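Local coordinates for BSU-2 beta-lactamase (Bacillus subtilis, PDB 6W5E), which probably hydrolyses the beta-lactam ring of penicillin-type antibiotics, as a class D (serine) beta-lactamase of a Gram-positive bacterium, at residues W144-S156 and S167-L179. Numbering follows the deposited sequence. Where two conformers were deposited one is given.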
ATOM      1  N   TRP A 144      -5.168   4.910  16.689  1.00 13.25           N
ATOM      2  CA  TRP A 144      -4.073   4.936  15.723  1.00 13.91           C
ATOM      3  C   TRP A 144      -4.496   5.565  14.398  1.00 12.99           C
ATOM      4  O   TRP A 144      -3.718   6.300  13.784  1.00 13.18           O
ATOM      5  CB  TRP A 144      -3.517   3.529  15.518  1.00 12.97           C
ATOM      6  CG  TRP A 144      -2.479   3.167  16.534  1.00 12.35           C
ATOM      7  CD1 TRP A 144      -2.626   2.341  17.614  1.00 13.89           C
ATOM      8  CD2 TRP A 144      -1.136   3.652  16.576  1.00 14.05           C
ATOM      9  NE1 TRP A 144      -1.445   2.279  18.325  1.00 13.75           N
ATOM     10  CE2 TRP A 144      -0.516   3.072  17.702  1.00 13.74           C
ATOM     11  CE3 TRP A 144      -0.391   4.511  15.761  1.00 13.72           C
ATOM     12  CZ2 TRP A 144       0.812   3.332  18.036  1.00 15.40           C
ATOM     13  CZ3 TRP A 144       0.925   4.771  16.098  1.00 15.82           C
ATOM     14  CH2 TRP A 144       1.515   4.182  17.224  1.00 15.93           C
ATOM     15  N   LEU A 145      -5.712   5.280  13.922  1.00 13.49           N
ATOM     16  CA  LEU A 145      -6.120   5.872  12.650  1.00 13.77           C
ATOM     17  C   LEU A 145      -6.259   7.387  12.749  1.00 13.20           C
ATOM     18  O   LEU A 145      -6.074   8.087  11.746  1.00 14.89           O
ATOM     19  CB  LEU A 145      -7.404   5.224  12.128  1.00 14.05           C
ATOM     20  CG  LEU A 145      -7.286   3.749  11.708  1.00 15.80           C
ATOM     21  CD1 LEU A 145      -8.444   3.351  10.813  1.00 17.75           C
ATOM     22  CD2 LEU A 145      -5.962   3.442  11.017  1.00 15.22           C
ATOM     23  N   HIS A 146      -6.587   7.923  13.931  1.00 14.52           N
ATOM     24  CA  HIS A 146      -6.567   9.378  14.053  1.00 15.25           C
ATOM     25  C   HIS A 146      -5.142   9.910  14.114  1.00 15.38           C
ATOM     26  O   HIS A 146      -4.841  10.941  13.505  1.00 17.75           O
ATOM     27  CB  HIS A 146      -7.398   9.881  15.235  1.00 19.93           C
ATOM     28  CG  HIS A 146      -7.788  11.327  15.108  1.00 24.80           C
ATOM     29  ND1 HIS A 146      -8.532  11.802  14.050  1.00 28.61           N
ATOM     30  CD2 HIS A 146      -7.530  12.402  15.894  1.00 26.19           C
ATOM     31  CE1 HIS A 146      -8.723  13.101  14.192  1.00 29.82           C
ATOM     32  NE2 HIS A 146      -8.120  13.491  15.300  1.00 29.61           N
ATOM     33  N   THR A 147      -4.253   9.216  14.829  1.00 15.08           N
ATOM     34  CA  THR A 147      -2.839   9.591  14.824  1.00 14.30           C
ATOM     35  C   THR A 147      -2.295   9.653  13.401  1.00 13.97           C
ATOM     36  O   THR A 147      -1.511  10.547  13.062  1.00 15.68           O
ATOM     37  CB  THR A 147      -2.035   8.601  15.680  1.00 14.01           C
ATOM     38  OG1 THR A 147      -2.288   8.865  17.063  1.00 16.26           O
ATOM     39  CG2 THR A 147      -0.535   8.709  15.423  1.00 14.94           C
ATOM     40  N   LEU A 148      -2.714   8.721  12.551  1.00 15.30           N
ATOM     41  CA  LEU A 148      -2.185   8.579  11.203  1.00 16.28           C
ATOM     42  C   LEU A 148      -2.979   9.339  10.147  1.00 16.17           C
ATOM     43  O   LEU A 148      -2.591   9.317   8.971  1.00 18.59           O
ATOM     44  CB  LEU A 148      -2.133   7.102  10.827  1.00 15.04           C
ATOM     45  CG  LEU A 148      -1.218   6.252  11.703  1.00 14.76           C
ATOM     46  CD1 LEU A 148      -1.373   4.783  11.345  1.00 16.65           C
ATOM     47  CD2 LEU A 148       0.238   6.717  11.578  1.00 15.69           C
ATOM     48  N   SER A 149      -4.080   9.990  10.523  1.00 17.86           N
ATOM     49  CA  SER A 149      -4.890  10.765   9.584  1.00 18.06           C
ATOM     50  C   SER A 149      -5.321   9.911   8.395  1.00 17.97           C
ATOM     51  O   SER A 149      -5.191  10.308   7.237  1.00 19.23           O
ATOM     52  CB  SER A 149      -4.140  12.013   9.114  1.00 20.79           C
ATOM     53  OG  SER A 149      -4.014  12.961  10.156  1.00 24.76           O
ATOM     54  N   TYR A 150      -5.836   8.721   8.687  1.00 15.11           N
ATOM     55  CA  TYR A 150      -6.047   7.726   7.637  1.00 12.59           C
ATOM     56  C   TYR A 150      -7.469   7.824   7.088  1.00 12.86           C
ATOM     57  O   TYR A 150      -8.381   7.127   7.531  1.00 14.79           O
ATOM     58  CB  TYR A 150      -5.707   6.328   8.145  1.00 14.69           C
ATOM     59  CG  TYR A 150      -5.493   5.361   7.007  1.00 13.26           C
ATOM     60  CD1 TYR A 150      -6.558   4.643   6.476  1.00 13.48           C
ATOM     61  CD2 TYR A 150      -4.237   5.188   6.442  1.00 13.88           C
ATOM     62  CE1 TYR A 150      -6.377   3.766   5.429  1.00 14.54           C
ATOM     63  CE2 TYR A 150      -4.049   4.316   5.380  1.00 14.44           C
ATOM     64  CZ  TYR A 150      -5.125   3.610   4.881  1.00 14.89           C
ATOM     65  OH  TYR A 150      -4.951   2.728   3.842  1.00 13.90           O
ATOM     66  N   GLY A 151      -7.651   8.683   6.085  1.00 12.54           N
ATOM     67  CA  GLY A 151      -8.930   8.763   5.387  1.00 13.62           C
ATOM     68  C   GLY A 151     -10.070   9.174   6.301  1.00 13.49           C
ATOM     69  O   GLY A 151      -9.916  10.015   7.192  1.00 15.31           O
ATOM     70  N   ASN A 152     -11.238   8.566   6.088  1.00 13.45           N
ATOM     71  CA  ASN A 152     -12.383   8.880   6.936  1.00 13.00           C
ATOM     72  C   ASN A 152     -12.312   8.203   8.300  1.00 15.31           C
ATOM     73  O   ASN A 152     -13.192   8.440   9.133  1.00 16.26           O
ATOM     74  CB  ASN A 152     -13.715   8.570   6.230  1.00 14.64           C
ATOM     75  CG  ASN A 152     -14.021   7.072   6.130  1.00 13.89           C
ATOM     76  OD1 ASN A 152     -13.189   6.215   6.438  1.00 13.67           O
ATOM     77  ND2 ASN A 152     -15.233   6.755   5.690  1.00 14.89           N
ATOM     78  N   GLU A 153     -11.302   7.359   8.539  1.00 14.44           N
ATOM     79  CA  GLU A 153     -11.067   6.718   9.833  1.00 15.03           C
ATOM     80  C   GLU A 153     -12.255   5.888  10.320  1.00 14.59           C
ATOM     81  O   GLU A 153     -12.359   5.599  11.513  1.00 17.84           O
ATOM     82  CB  GLU A 153     -10.612   7.731  10.898  1.00 17.19           C
ATOM     83  CG  GLU A 153      -9.500   8.658  10.412  1.00 15.08           C
ATOM     84  CD  GLU A 153      -9.102   9.696  11.441  1.00 18.06           C
ATOM     85  OE1 GLU A 153      -9.475   9.533  12.625  1.00 21.61           O
ATOM     86  OE2 GLU A 153      -8.411  10.670  11.068  1.00 20.50           O
ATOM     87  N   ASP A 154     -13.144   5.472   9.421  1.00 15.15           N
ATOM     88  CA  ASP A 154     -14.396   4.828   9.809  1.00 16.65           C
ATOM     89  C   ASP A 154     -14.194   3.313   9.850  1.00 12.65           C
ATOM     90  O   ASP A 154     -14.077   2.667   8.804  1.00 14.37           O
ATOM     91  CB  ASP A 154     -15.498   5.215   8.824  1.00 16.76           C
ATOM     92  CG  ASP A 154     -16.871   4.772   9.284  1.00 18.05           C
ATOM     93  OD1 ASP A 154     -16.955   3.850  10.126  1.00 18.44           O
ATOM     94  OD2 ASP A 154     -17.866   5.333   8.779  1.00 21.87           O
ATOM     95  N   ILE A 155     -14.185   2.745  11.057  1.00 13.16           N
ATOM     96  CA  ILE A 155     -14.003   1.309  11.243  1.00 13.54           C
ATOM     97  C   ILE A 155     -15.302   0.611  11.647  1.00 16.02           C
ATOM     98  O   ILE A 155     -15.276  -0.527  12.110  1.00 14.55           O
ATOM     99  CB  ILE A 155     -12.830   0.976  12.187  1.00 15.25           C
ATOM    100  CG1 ILE A 155     -13.085   1.465  13.616  1.00 17.43           C
ATOM    101  CG2 ILE A 155     -11.541   1.594  11.666  1.00 15.88           C
ATOM    102  CD1 ILE A 155     -12.062   0.945  14.654  1.00 19.07           C
ATOM    103  N   SER A 156     -16.445   1.273  11.448  1.00 14.28           N
ATOM    104  CA  SER A 156     -17.728   0.698  11.838  1.00 14.01           C
ATOM    105  C   SER A 156     -18.079  -0.565  11.065  1.00 16.44           C
ATOM    106  O   SER A 156     -18.966  -1.308  11.497  1.00 16.68           O
ATOM    107  CB  SER A 156     -18.831   1.753  11.723  1.00 18.42           C
ATOM    108  OG  SER A 156     -19.100   2.055  10.360  1.00 20.26           O
ATOM    109  N   SER A 167     -16.453   0.196   5.399  1.00 13.64           N
ATOM    110  CA  SER A 167     -16.683   1.538   5.925  1.00 13.57           C
ATOM    111  C   SER A 167     -15.503   2.477   5.732  1.00 12.69           C
ATOM    112  O   SER A 167     -15.703   3.684   5.552  1.00 14.85           O
ATOM    113  CB  SER A 167     -17.060   1.455   7.406  1.00 14.27           C
ATOM    114  OG  SER A 167     -16.004   0.881   8.170  1.00 13.83           O
ATOM    115  N   LEU A 168     -14.279   1.967   5.787  1.00 12.40           N
ATOM    116  CA  LEU A 168     -13.113   2.840   5.728  1.00 10.97           C
ATOM    117  C   LEU A 168     -12.828   3.252   4.287  1.00 12.32           C
ATOM    118  O   LEU A 168     -12.841   2.418   3.376  1.00 12.25           O
ATOM    119  CB  LEU A 168     -11.898   2.115   6.300  1.00 11.88           C
ATOM    120  CG  LEU A 168     -10.569   2.873   6.282  1.00 12.51           C
ATOM    121  CD1 LEU A 168     -10.632   4.135   7.118  1.00 14.70           C
ATOM    122  CD2 LEU A 168      -9.459   1.959   6.755  1.00 12.70           C
ATOM    123  N   THR A 169     -12.592   4.547   4.080  1.00 11.89           N
ATOM    124  CA  THR A 169     -12.213   5.064   2.775  1.00 11.49           C
ATOM    125  C   THR A 169     -11.056   6.041   2.926  1.00 12.95           C
ATOM    126  O   THR A 169     -10.875   6.662   3.976  1.00 13.37           O
ATOM    127  CB  THR A 169     -13.389   5.766   2.083  1.00 14.07           C
ATOM    128  OG1 THR A 169     -13.725   6.944   2.820  1.00 14.21           O
ATOM    129  CG2 THR A 169     -14.605   4.843   1.999  1.00 14.17           C
ATOM    130  N   ILE A 170     -10.277   6.176   1.858  1.00 11.94           N
ATOM    131  CA  ILE A 170      -9.129   7.074   1.841  1.00 12.49           C
ATOM    132  C   ILE A 170      -8.880   7.465   0.391  1.00 11.12           C
ATOM    133  O   ILE A 170      -9.020   6.637  -0.516  1.00 12.09           O
ATOM    134  CB  ILE A 170      -7.895   6.406   2.496  1.00 11.41           C
ATOM    135  CG1 ILE A 170      -6.728   7.395   2.599  1.00 13.09           C
ATOM    136  CG2 ILE A 170      -7.513   5.120   1.754  1.00 13.77           C
ATOM    137  CD1 ILE A 170      -5.540   6.865   3.357  1.00 12.07           C
ATOM    138  N   SER A 171      -8.557   8.731   0.158  1.00 11.20           N
ATOM    139  CA  SER A 171      -8.331   9.128  -1.227  1.00 10.60           C
ATOM    140  C   SER A 171      -6.914   8.759  -1.649  1.00 11.41           C
ATOM    141  O   SER A 171      -6.025   8.589  -0.806  1.00 11.72           O
ATOM    142  CB  SER A 171      -8.543  10.628  -1.402  1.00 12.19           C
ATOM    143  OG  SER A 171      -7.432  11.348  -0.901  1.00 12.74           O
ATOM    144  N   PRO A 172      -6.672   8.631  -2.956  1.00 11.16           N
ATOM    145  CA  PRO A 172      -5.294   8.405  -3.414  1.00 12.70           C
ATOM    146  C   PRO A 172      -4.311   9.459  -2.921  1.00 12.22           C
ATOM    147  O   PRO A 172      -3.187   9.111  -2.534  1.00 12.00           O
ATOM    148  CB  PRO A 172      -5.446   8.362  -4.936  1.00 12.65           C
ATOM    149  CG  PRO A 172      -6.813   7.770  -5.131  1.00 11.85           C
ATOM    150  CD  PRO A 172      -7.654   8.386  -4.030  1.00 12.24           C
ATOM    151  N   LEU A 173      -4.716  10.732  -2.873  1.00 12.56           N
ATOM    152  CA  LEU A 173      -3.821  11.761  -2.348  1.00 13.52           C
ATOM    153  C   LEU A 173      -3.562  11.568  -0.856  1.00 12.42           C
ATOM    154  O   LEU A 173      -2.440  11.789  -0.386  1.00 13.38           O
ATOM    155  CB  LEU A 173      -4.374  13.156  -2.642  1.00 14.71           C
ATOM    156  CG  LEU A 173      -4.017  13.661  -4.043  1.00 18.71           C
ATOM    157  CD1 LEU A 173      -4.858  14.870  -4.445  1.00 21.60           C
ATOM    158  CD2 LEU A 173      -2.521  13.964  -4.133  1.00 19.32           C
ATOM    159  N   GLU A 174      -4.580  11.142  -0.096  1.00 12.30           N
ATOM    160  CA  GLU A 174      -4.373  10.863   1.325  1.00 13.31           C
ATOM    161  C   GLU A 174      -3.441   9.670   1.524  1.00 12.94           C
ATOM    162  O   GLU A 174      -2.630   9.656   2.463  1.00 12.62           O
ATOM    163  CB  GLU A 174      -5.715  10.632   2.026  1.00 13.04           C
ATOM    164  CG  GLU A 174      -6.528  11.907   2.234  1.00 13.71           C
ATOM    165  CD  GLU A 174      -7.928  11.657   2.767  1.00 17.56           C
ATOM    166  OE1 GLU A 174      -8.570  10.663   2.363  1.00 13.23           O
ATOM    167  OE2 GLU A 174      -8.386  12.469   3.604  1.00 25.59           O
ATOM    168  N   GLN A 175      -3.546   8.661   0.657  1.00 12.39           N
ATOM    169  CA  GLN A 175      -2.591   7.557   0.689  1.00 12.81           C
ATOM    170  C   GLN A 175      -1.174   8.059   0.434  1.00 11.99           C
ATOM    171  O   GLN A 175      -0.232   7.635   1.116  1.00 12.05           O
ATOM    172  CB  GLN A 175      -2.974   6.501  -0.344  1.00 13.88           C
ATOM    173  CG  GLN A 175      -4.170   5.643   0.050  1.00 15.56           C
ATOM    174  CD  GLN A 175      -3.795   4.192   0.325  1.00 14.40           C
ATOM    175  OE1 GLN A 175      -2.731   3.907   0.860  1.00 16.33           O
ATOM    176  NE2 GLN A 175      -4.675   3.275  -0.039  1.00 15.95           N
ATOM    177  N   GLU A 176      -1.004   8.963  -0.542  1.00 12.62           N
ATOM    178  CA  GLU A 176       0.321   9.516  -0.814  0.70 13.33           C
ATOM    179  C   GLU A 176       0.888  10.202   0.420  1.00 13.04           C
ATOM    180  O   GLU A 176       2.071  10.048   0.737  1.00 13.25           O
ATOM    181  CB  GLU A 176       0.283  10.504  -1.984  0.70 15.21           C
ATOM    182  CG  GLU A 176       1.685  10.967  -2.448  0.70 13.22           C
ATOM    183  CD  GLU A 176       2.377  11.991  -1.511  0.70 18.13           C
ATOM    184  OE1 GLU A 176       1.673  12.742  -0.805  0.70 22.70           O
ATOM    185  OE2 GLU A 176       3.630  12.050  -1.473  0.70 18.44           O
ATOM    186  N   THR A 177       0.062  11.002   1.100  1.00 12.50           N
ATOM    187  CA  THR A 177       0.525  11.739   2.268  1.00 13.41           C
ATOM    188  C   THR A 177       1.035  10.786   3.331  1.00 14.27           C
ATOM    189  O   THR A 177       2.123  10.980   3.887  1.00 14.60           O
ATOM    190  CB  THR A 177      -0.628  12.590   2.795  1.00 16.48           C
ATOM    191  OG1 THR A 177      -0.943  13.569   1.803  1.00 20.11           O
ATOM    192  CG2 THR A 177      -0.274  13.280   4.122  1.00 18.77           C
ATOM    193  N   PHE A 178       0.272   9.726   3.596  1.00 12.87           N
ATOM    194  CA  PHE A 178       0.683   8.730   4.576  1.00 13.31           C
ATOM    195  C   PHE A 178       1.975   8.046   4.147  1.00 11.47           C
ATOM    196  O   PHE A 178       2.917   7.916   4.939  1.00 12.62           O
ATOM    197  CB  PHE A 178      -0.433   7.704   4.748  1.00 12.00           C
ATOM    198  CG  PHE A 178      -0.012   6.473   5.495  1.00 11.55           C
ATOM    199  CD1 PHE A 178       0.282   6.525   6.851  1.00 16.43           C
ATOM    200  CD2 PHE A 178       0.116   5.268   4.830  1.00 15.76           C
ATOM    201  CE1 PHE A 178       0.689   5.390   7.526  1.00 18.42           C
ATOM    202  CE2 PHE A 178       0.520   4.133   5.500  1.00 19.03           C
ATOM    203  CZ  PHE A 178       0.806   4.193   6.853  1.00 19.52           C
ATOM    204  N   LEU A 179       2.038   7.599   2.891  1.00 12.48           N
ATOM    205  CA  LEU A 179       3.210   6.852   2.436  1.00 12.00           C
ATOM    206  C   LEU A 179       4.458   7.722   2.361  1.00 12.41           C
ATOM    207  O   LEU A 179       5.573   7.213   2.515  1.00 12.17           O
ATOM    208  CB  LEU A 179       2.924   6.189   1.086  1.00 11.36           C
ATOM    209  CG  LEU A 179       1.909   5.044   1.196  1.00 11.90           C
ATOM    210  CD1 LEU A 179       1.403   4.696  -0.184  1.00 15.62           C
ATOM    211  CD2 LEU A 179       2.509   3.817   1.887  1.00 15.46           C
TER
HETATM  212  O   HOH W   1      -3.024  10.709   5.153  1.00 18.96           O
HETATM  213  O   HOH W   2      -6.687  12.748   5.943  1.00 34.39           O
HETATM  214  O   HOH W   3      -2.395   2.251   3.106  1.00 15.45           O
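The type II' beta turn from Tyr150 to Glu153, which follows the Schellman-capped end of helix 138-147, lies against the loop 167-170 that leads into helix 172-184, and so joins the helical region of this class D beta-lactamase to a helix packed on its central antiparallel sheet. Asn152 carries most of the polar contact. Its backbone N gives a hydrogen bond to Thr169 O (2.9 Å), and its side chain works in both directions: ND2 donates to Ser167 O (3.1 Å), which lies in the amide plane, while OD1 accepts from Thr169 N (2.9 Å) and, in an Asx turn, from Asp154 N. These two donors reach OD1 from opposite faces of the amide, well out of its plane. A chi1 of 74°, with CG between the backbone N and the carbonyl carbon, turns the amide toward 167-169. Farther along, Ser167 OG donates to Asp154 O (2.7 Å).

On the apolar side, Ile170 CD1 sits over the centre of the Tyr150 ring, 3.5 Å from its centroid, in a CH-pi contact. The edge of Tyr150 meets the face of Phe178 in a T-shaped pair, planes 83° apart. One water links Tyr150 OH to Gln175 OE1, and Gln175 NE2 is hydrogen-bonded to Thr77 OG1. With bonds to both amide ends, the Asn152 side chain has its flip state fixed, and it ties the turn to the loop that leads into helix 172-184.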